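Local coordinates for NO-binding heme-dependent sensor protein (PDB 4U9B) that binds a heme whose iron carries nitric oxide in this structure, and probably acts as an H-NOX gas sensor in bacterial signalling, at residues 89-94 with 148-153; 93-98 with 126-131; 157-162 with 172-177. One frame throughout, in Å; residues are numbered along the deposited sequence.

Contact 1 (89-94 with 148-153); sequences DDFTSL and GAAQHF
Phe153 lays its ring against the bend of main chain between Asp90 and Phe91, a flat plate fitted into the shallow hollow where a helix begins. Asp90 C sits over the centre of one face, 3.6 Å above the ring plane, with Phe91 N displaced toward the rim on the same face. The edge of the His152 imidazole, through CD2, points at the centre of the opposite face, so the ring lies between a peptide and a neighbouring aromatic side chain. At the ring edge Leu94 closes the groove, its CD1 lying in the ring plane 3.5 Å from Phe153 CE2. The turn that forms the hollow is capped: Asp90 is the N-cap of helix 91-96, and its OD1 accepts from Ser93 N at 2.8 Å.

The second bump comes from the opposite partner. Phe91 sends its ring into the dimple left by two alanines, bringing CD1 to 3.6 Å from Ala150 CA and CE1 to 3.8 Å from Ala150 CB and 4.1 Å from Ala149 CB. Its CG stands anti to the backbone N (chi1 175°), which swings the ring across to the small residues. Leu94 CD2 approaches Ala149 CB more loosely, at 4.3 Å. A serine in place of Phe153 would probably leave the Asp90-Phe91 peptide and Leu94 CD1 without their apolar cover and open a gap beside His152.

The contact joins the start of helix 91-96 to the C-terminal end of helix 139-152. Phe74 of helix 62-80 flanks it near Leu94 and Ala149, while Ile157 and Ile176, from two neighbouring strands, pack on Phe91.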
# COMPACT_ATOMS: atom_id res chain seq x y z
N ASP A 89 -3.15 13.52 14.10
CA ASP A 89 -2.37 13.64 15.32
C ASP A 89 -1.90 12.29 15.85
O ASP A 89 -0.95 12.22 16.64
CB ASP A 89 -3.19 14.35 16.40
CG ASP A 89 -3.33 15.84 16.15
OD1 ASP A 89 -2.31 16.49 15.81
OD2 ASP A 89 -4.45 16.36 16.28
N ASP A 90 -2.56 11.22 15.44
CA ASP A 90 -2.23 9.88 15.93
C ASP A 90 -2.65 8.79 14.96
O ASP A 90 -3.34 9.04 13.97
CB ASP A 90 -2.90 9.65 17.30
CG ASP A 90 -4.38 9.97 17.29
OD1 ASP A 90 -5.11 9.41 16.44
OD2 ASP A 90 -4.82 10.78 18.12
N PHE A 91 -2.23 7.56 15.27
CA PHE A 91 -2.48 6.41 14.40
C PHE A 91 -3.96 6.16 14.16
O PHE A 91 -4.39 5.98 13.02
CB PHE A 91 -1.83 5.17 15.02
CG PHE A 91 -2.11 3.90 14.26
CD1 PHE A 91 -1.42 3.59 13.10
CD2 PHE A 91 -3.06 3.00 14.73
CE1 PHE A 91 -1.67 2.42 12.41
CE2 PHE A 91 -3.31 1.82 14.04
CZ PHE A 91 -2.62 1.54 12.88
N THR A 92 -4.76 6.17 15.23
CA THR A 92 -6.19 5.89 15.12
C THR A 92 -6.89 6.90 14.21
O THR A 92 -7.75 6.53 13.41
CB THR A 92 -6.87 5.88 16.50
OG1 THR A 92 -6.29 4.86 17.32
CG2 THR A 92 -8.37 5.62 16.37
N SER A 93 -6.51 8.17 14.35
CA SER A 93 -7.10 9.23 13.54
C SER A 93 -6.83 9.01 12.06
O SER A 93 -7.72 9.19 11.23
CB SER A 93 -6.56 10.60 13.97
OG SER A 93 -6.66 10.78 15.37
N LEU A 94 -5.61 8.61 11.74
CA LEU A 94 -5.22 8.36 10.35
C LEU A 94 -6.05 7.23 9.75
O LEU A 94 -6.64 7.38 8.69
CB LEU A 94 -3.73 8.03 10.25
CG LEU A 94 -3.13 7.95 8.84
CD1 LEU A 94 -1.64 8.28 8.89
CD2 LEU A 94 -3.33 6.58 8.20
N GLY A 148 3.28 0.50 8.53
CA GLY A 148 4.09 1.66 8.20
C GLY A 148 3.58 2.90 8.92
O GLY A 148 4.36 3.68 9.47
N ALA A 149 2.26 3.07 8.92
CA ALA A 149 1.63 4.19 9.59
C ALA A 149 1.84 4.10 11.10
O ALA A 149 2.01 5.10 11.78
CB ALA A 149 0.15 4.24 9.26
N ALA A 150 1.82 2.87 11.61
CA ALA A 150 2.05 2.64 13.03
C ALA A 150 3.46 3.08 13.42
O ALA A 150 3.65 3.79 14.42
CB ALA A 150 1.81 1.18 13.37
N GLN A 151 4.45 2.66 12.63
CA GLN A 151 5.84 3.07 12.85
C GLN A 151 5.98 4.59 12.88
O GLN A 151 6.64 5.14 13.76
CB GLN A 151 6.73 2.50 11.75
CG GLN A 151 7.30 1.12 12.05
CD GLN A 151 8.44 1.15 13.05
OE1 GLN A 151 8.94 2.21 13.41
NE2 GLN A 151 8.86 -0.03 13.51
N HIS A 152 5.35 5.24 11.90
CA HIS A 152 5.36 6.69 11.79
C HIS A 152 4.93 7.37 13.10
O HIS A 152 5.55 8.34 13.53
CB HIS A 152 4.44 7.12 10.65
CG HIS A 152 4.35 8.60 10.46
ND1 HIS A 152 5.31 9.33 9.79
CD2 HIS A 152 3.40 9.49 10.85
CE1 HIS A 152 4.96 10.60 9.78
NE2 HIS A 152 3.81 10.73 10.41
N PHE A 153 3.88 6.84 13.72
CA PHE A 153 3.33 7.42 14.94
C PHE A 153 3.91 6.79 16.21
O PHE A 153 3.42 7.05 17.31
CB PHE A 153 1.81 7.29 14.95
CG PHE A 153 1.11 8.24 14.03
CD1 PHE A 153 1.03 9.59 14.33
CD2 PHE A 153 0.52 7.79 12.86
CE1 PHE A 153 0.39 10.47 13.49
CE2 PHE A 153 -0.12 8.67 12.01
CZ PHE A 153 -0.19 10.01 12.33

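Contact 2 (93-98 with 126-131); sequences SLVMGI and NQIALR. With HEM (protoporphyrin IX containing Fe), chain B.
Val95 reaches both Ile128 and Leu130 of the strand, Met96 only Ile128; the two strand residues send their side chains out on the same face because they alternate with Ala129. In sequence order, Leu94 leads on the heme side, its CD2 lying 3.7 Å from the vinyl carbon CAB of the heme. Val95 follows and does most of the work across the contact. Its CG1, set anti to the backbone N (chi1 179°), lies 3.9 Å from Ile128 CG2 and equally 3.9 Å from Leu130 CD1, a single methyl lodged between two branches of the strand. Met96 comes next, at the margin: its chain is bent at both chi2 and chi3, which folds the thioether back so that SD reaches Ile128 CG2 at 4.1 Å.

Ile98 touches the strand only lightly, CD1 to Leu130 CD2 at 4.5 Å, and turns the same methyl to the heme, where it stands 3.6 Å from CAB.

Every partner across this contact is a hydrocarbon group or a thioether sulfur, while the strand spends its backbone bonds on strands 117-122 and 172-179. The seating of this part of the helix on the strand therefore probably depends on shape fit and dispersion, and the same apolar surface continues to the heme vinyl.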
# COMPACT_ATOMS: atom_id res chain seq x y z
N SER A 93 -6.51 8.17 14.35
CA SER A 93 -7.10 9.23 13.54
C SER A 93 -6.83 9.01 12.06
O SER A 93 -7.72 9.19 11.23
CB SER A 93 -6.56 10.60 13.97
OG SER A 93 -6.66 10.78 15.37
N LEU A 94 -5.61 8.61 11.74
CA LEU A 94 -5.22 8.36 10.35
C LEU A 94 -6.05 7.23 9.75
O LEU A 94 -6.64 7.38 8.69
CB LEU A 94 -3.73 8.03 10.25
CG LEU A 94 -3.13 7.95 8.84
CD1 LEU A 94 -1.64 8.28 8.89
CD2 LEU A 94 -3.33 6.58 8.20
N VAL A 95 -6.08 6.09 10.44
CA VAL A 95 -6.77 4.91 9.94
C VAL A 95 -8.26 5.18 9.75
O VAL A 95 -8.85 4.81 8.73
CB VAL A 95 -6.59 3.71 10.88
CG1 VAL A 95 -7.36 2.49 10.37
CG2 VAL A 95 -5.12 3.38 11.03
N MET A 96 -8.88 5.82 10.74
CA MET A 96 -10.29 6.16 10.66
C MET A 96 -10.54 7.24 9.62
O MET A 96 -11.68 7.48 9.23
CB MET A 96 -10.80 6.60 12.04
CG MET A 96 -10.81 5.49 13.07
SD MET A 96 -11.91 4.13 12.62
CE MET A 96 -13.50 4.95 12.75
N GLY A 97 -9.47 7.88 9.17
CA GLY A 97 -9.56 8.94 8.18
C GLY A 97 -9.23 8.52 6.77
O GLY A 97 -9.24 9.34 5.85
N ILE A 98 -8.92 7.24 6.57
CA ILE A 98 -8.61 6.74 5.23
C ILE A 98 -9.81 6.93 4.31
O ILE A 98 -9.68 7.40 3.18
CB ILE A 98 -8.19 5.25 5.24
CG1 ILE A 98 -6.89 5.06 6.03
CG2 ILE A 98 -8.00 4.73 3.81
CD1 ILE A 98 -6.50 3.60 6.26
N ASN A 126 -11.49 -0.28 21.77
CA ASN A 126 -10.44 0.49 21.12
C ASN A 126 -9.64 -0.30 20.07
O ASN A 126 -8.56 0.12 19.66
CB ASN A 126 -9.49 1.09 22.16
CG ASN A 126 -10.15 2.17 23.00
OD1 ASN A 126 -11.04 2.87 22.53
ND2 ASN A 126 -9.71 2.30 24.25
N GLN A 127 -10.18 -1.43 19.65
CA GLN A 127 -9.68 -2.08 18.44
C GLN A 127 -10.33 -1.39 17.25
O GLN A 127 -11.42 -0.83 17.37
CB GLN A 127 -9.99 -3.58 18.44
CG GLN A 127 -9.30 -4.37 19.54
CD GLN A 127 -9.61 -5.85 19.50
OE1 GLN A 127 -10.64 -6.27 18.95
NE2 GLN A 127 -8.73 -6.66 20.07
N ILE A 128 -9.65 -1.42 16.11
CA ILE A 128 -10.19 -0.86 14.87
C ILE A 128 -10.52 -1.99 13.91
O ILE A 128 -9.67 -2.81 13.61
CB ILE A 128 -9.19 0.10 14.21
CG1 ILE A 128 -8.82 1.24 15.16
CG2 ILE A 128 -9.77 0.67 12.91
CD1 ILE A 128 -7.59 2.03 14.73
N ALA A 129 -11.77 -2.02 13.44
CA ALA A 129 -12.19 -2.98 12.42
C ALA A 129 -12.15 -2.32 11.05
O ALA A 129 -12.96 -1.44 10.75
CB ALA A 129 -13.58 -3.50 12.72
N LEU A 130 -11.21 -2.76 10.22
CA LEU A 130 -10.99 -2.15 8.92
C LEU A 130 -11.39 -3.10 7.80
O LEU A 130 -10.76 -4.13 7.59
CB LEU A 130 -9.52 -1.74 8.77
CG LEU A 130 -9.22 -0.68 7.71
CD1 LEU A 130 -9.90 0.64 8.04
CD2 LEU A 130 -7.72 -0.48 7.58
N ARG A 131 -12.46 -2.74 7.09
CA ARG A 131 -12.91 -3.52 5.95
C ARG A 131 -12.16 -3.08 4.71
O ARG A 131 -12.03 -1.88 4.45
CB ARG A 131 -14.42 -3.37 5.73
CG ARG A 131 -14.97 -4.21 4.59
CD ARG A 131 -16.38 -3.78 4.20
NE ARG A 131 -16.94 -4.62 3.14
CZ ARG A 131 -16.81 -4.40 1.84
NH1 ARG A 131 -16.12 -3.35 1.40
NH2 ARG A 131 -17.36 -5.23 0.97
CHA HEM B . -3.39 3.11 -3.15
CHB HEM B . -4.38 1.63 1.35
CHC HEM B . -2.47 5.68 3.16
CHD HEM B . -2.61 7.59 -1.30
C1A HEM B . -3.64 2.30 -2.07
C2A HEM B . -3.68 0.85 -2.07
C3A HEM B . -3.95 0.45 -0.83
C4A HEM B . -4.10 1.62 0.01
CMA HEM B . -4.09 -1.00 -0.33
CAA HEM B . -3.45 -0.07 -3.30
CBA HEM B . -4.61 0.03 -4.29
CGA HEM B . -5.74 -0.92 -3.98
O1A HEM B . -6.74 -0.93 -4.76
O2A HEM B . -5.68 -1.67 -2.97
C1B HEM B . -3.91 2.56 2.24
C2B HEM B . -3.83 2.40 3.68
C3B HEM B . -3.31 3.53 4.19
C4B HEM B . -3.03 4.42 3.07
CMB HEM B . -4.32 1.12 4.39
CAB HEM B . -2.99 3.92 5.65
CBB HEM B . -2.84 3.03 6.64
C1C HEM B . -2.35 6.56 2.10
C2C HEM B . -1.83 7.91 2.20
C3C HEM B . -1.87 8.47 0.98
C4C HEM B . -2.40 7.47 0.06
CMC HEM B . -1.34 8.57 3.50
CAC HEM B . -1.38 9.91 0.69
CBC HEM B . -1.64 10.56 -0.45
C1D HEM B . -2.73 6.55 -2.20
C2D HEM B . -2.52 6.68 -3.62
C3D HEM B . -2.76 5.29 -4.20
C4D HEM B . -3.10 4.45 -3.07
CMD HEM B . -2.12 7.95 -4.40
CAD HEM B . -2.67 4.85 -5.67
CBD HEM B . -4.02 5.02 -6.36
CGD HEM B . -3.89 4.58 -7.79
O1D HEM B . -2.93 3.82 -8.08
O2D HEM B . -4.73 4.98 -8.64
NA HEM B . -3.90 2.73 -0.78
NB HEM B . -3.41 3.79 1.91
NC HEM B . -2.69 6.33 0.78
ND HEM B . -3.06 5.23 -1.91
FE HEM B . -3.46 4.58 -0.00

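Contact 3 (157-162 with 172-177); sequences IQISHD and CMLIIE. With ZN (zinc ion), chain D.
His161 and Leu174 pack side by side near the zinc end of an antiparallel beta hairpin, the last two strands of the domain's sheet. This is its tight part. His161 CG lies anti to the backbone N (chi1 -173°), which sets the ring alongside Leu174 and puts NE2 at the zinc. Leu174 CD1 stands over one imidazole face, 3.8 Å from the centroid and 4° off the ring normal, a CH-pi contact. Ile159 CG2 touches Leu174 CB at 4.1 Å, on the face covered by Phe147 of helix 139-152. Glu143 OE1 is hydrogen-bonded to His161 ND1, which probably fixes the ring's rotation.

Between the strands, Gln158 pairs with Glu177 and Ser160 with Ile175, each through two backbone bonds.

The other face is looser and wetter. The side chains of Gln158 and Glu177 extend alongside each other, Gln158 OE1 and Glu177 OE2 3.9 Å apart. Gln179 bonds to both, weakly for Gln158, and Gln127 to Glu177 OE1. One water meets Ser160 OG; another accepts from Asp162 N and donates to Met173 O.

The strands give two zinc ligands, Cys164 in their loop a third and Cys139 the fourth: His161 NE2 lies 2.1 Å and Cys172 SG 2.3 Å from the zinc ion.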
# COMPACT_ATOMS: atom_id res chain seq x y z
N ILE A 157 1.33 -2.08 17.05
CA ILE A 157 0.04 -2.67 16.71
C ILE A 157 0.14 -4.16 16.41
O ILE A 157 1.23 -4.69 16.16
CB ILE A 157 -0.61 -1.97 15.49
CG1 ILE A 157 0.24 -2.15 14.22
CG2 ILE A 157 -0.81 -0.49 15.77
CD1 ILE A 157 -0.49 -1.81 12.94
N GLN A 158 -1.01 -4.82 16.45
CA GLN A 158 -1.15 -6.20 16.01
C GLN A 158 -2.34 -6.23 15.05
O GLN A 158 -3.31 -5.50 15.26
CB GLN A 158 -1.37 -7.14 17.20
CG GLN A 158 -0.56 -8.42 17.16
CD GLN A 158 -0.67 -9.22 18.45
OE1 GLN A 158 -1.62 -9.06 19.21
NE2 GLN A 158 0.32 -10.07 18.70
N ILE A 159 -2.26 -7.03 14.00
CA ILE A 159 -3.34 -7.12 13.02
C ILE A 159 -3.82 -8.56 12.85
O ILE A 159 -3.03 -9.46 12.59
CB ILE A 159 -2.91 -6.56 11.65
CG1 ILE A 159 -2.53 -5.08 11.79
CG2 ILE A 159 -4.05 -6.72 10.62
CD1 ILE A 159 -2.13 -4.39 10.50
N SER A 160 -5.13 -8.74 13.01
CA SER A 160 -5.79 -9.99 12.68
C SER A 160 -6.49 -9.82 11.34
O SER A 160 -7.25 -8.87 11.14
CB SER A 160 -6.78 -10.40 13.77
OG SER A 160 -6.12 -10.61 15.00
N HIS A 161 -6.24 -10.75 10.44
CA HIS A 161 -6.70 -10.67 9.06
C HIS A 161 -7.42 -11.99 8.75
O HIS A 161 -6.96 -12.77 7.91
CB HIS A 161 -5.50 -10.40 8.15
CG HIS A 161 -5.85 -10.12 6.72
ND1 HIS A 161 -4.96 -9.50 5.86
CD2 HIS A 161 -6.95 -10.40 5.98
CE1 HIS A 161 -5.51 -9.39 4.67
NE2 HIS A 161 -6.71 -9.93 4.71
N ASP A 162 -8.54 -12.22 9.43
CA ASP A 162 -9.16 -13.54 9.48
C ASP A 162 -10.27 -13.74 8.44
O ASP A 162 -10.76 -14.86 8.27
CB ASP A 162 -9.72 -13.80 10.88
CG ASP A 162 -8.64 -13.88 11.94
OD1 ASP A 162 -7.51 -14.31 11.62
OD2 ASP A 162 -8.91 -13.51 13.10
N CYS A 172 -11.88 -8.20 2.80
CA CYS A 172 -11.01 -8.55 3.91
C CYS A 172 -11.43 -7.78 5.14
O CYS A 172 -11.95 -6.67 5.04
CB CYS A 172 -9.55 -8.25 3.59
SG CYS A 172 -8.94 -8.99 2.08
N MET A 173 -11.18 -8.37 6.30
CA MET A 173 -11.42 -7.72 7.58
C MET A 173 -10.12 -7.72 8.38
O MET A 173 -9.63 -8.78 8.78
CB MET A 173 -12.53 -8.43 8.36
CG MET A 173 -12.94 -7.71 9.63
SD MET A 173 -13.45 -6.00 9.36
CE MET A 173 -14.74 -6.22 8.13
N LEU A 174 -9.56 -6.53 8.57
CA LEU A 174 -8.34 -6.36 9.33
C LEU A 174 -8.66 -5.74 10.68
O LEU A 174 -9.05 -4.58 10.76
CB LEU A 174 -7.34 -5.49 8.57
CG LEU A 174 -6.60 -6.16 7.40
CD1 LEU A 174 -7.55 -6.52 6.27
CD2 LEU A 174 -5.49 -5.26 6.89
N ILE A 175 -8.51 -6.53 11.74
CA ILE A 175 -8.73 -6.04 13.09
C ILE A 175 -7.40 -5.56 13.65
O ILE A 175 -6.46 -6.34 13.79
CB ILE A 175 -9.32 -7.13 14.01
CG1 ILE A 175 -10.60 -7.71 13.40
CG2 ILE A 175 -9.59 -6.57 15.41
CD1 ILE A 175 -11.67 -6.69 13.07
N ILE A 176 -7.34 -4.28 13.96
CA ILE A 176 -6.13 -3.65 14.47
C ILE A 176 -6.25 -3.42 15.97
O ILE A 176 -7.17 -2.74 16.43
CB ILE A 176 -5.85 -2.31 13.77
CG1 ILE A 176 -5.90 -2.48 12.24
CG2 ILE A 176 -4.50 -1.75 14.19
CD1 ILE A 176 -6.19 -1.20 11.50
N GLU A 177 -5.31 -3.99 16.72
CA GLU A 177 -5.23 -3.77 18.16
C GLU A 177 -4.00 -2.94 18.49
O GLU A 177 -2.87 -3.33 18.17
CB GLU A 177 -5.18 -5.10 18.91
CG GLU A 177 -5.18 -4.95 20.43
CD GLU A 177 -5.21 -6.28 21.15
OE1 GLU A 177 -6.29 -6.65 21.65
OE2 GLU A 177 -4.16 -6.95 21.23
ZN ZN D . -7.03 -10.18 2.62
O HOH W 1 -5.53 -8.24 16.47
O HOH W 2 -9.97 -10.30 10.97

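In the fold
Contacts 1 and 2 share Ser93 and Leu94 of helix 91-96, their centres 10 Å apart, so one helix meets helix 139-152 and the sheet. Contact 3 joins through the sheet: Ile128 O lies 2.8 Å from Ile176 N, a probable hydrogen bond, and Phe91 CE2 of contact 1 packs 3.8 Å from Ile176 CG2. Contacts 1 and 2 both reach the heme: the side chain of Leu94 is about 4 Å from it, and that of Ile98 about 4 Å from the nitric oxide and 6 Å from that of His103, the axial residue of the heme iron, not bound to it in this model. Contact 3 stays farther off, the side chain of Leu174 about 7 Å from the heme.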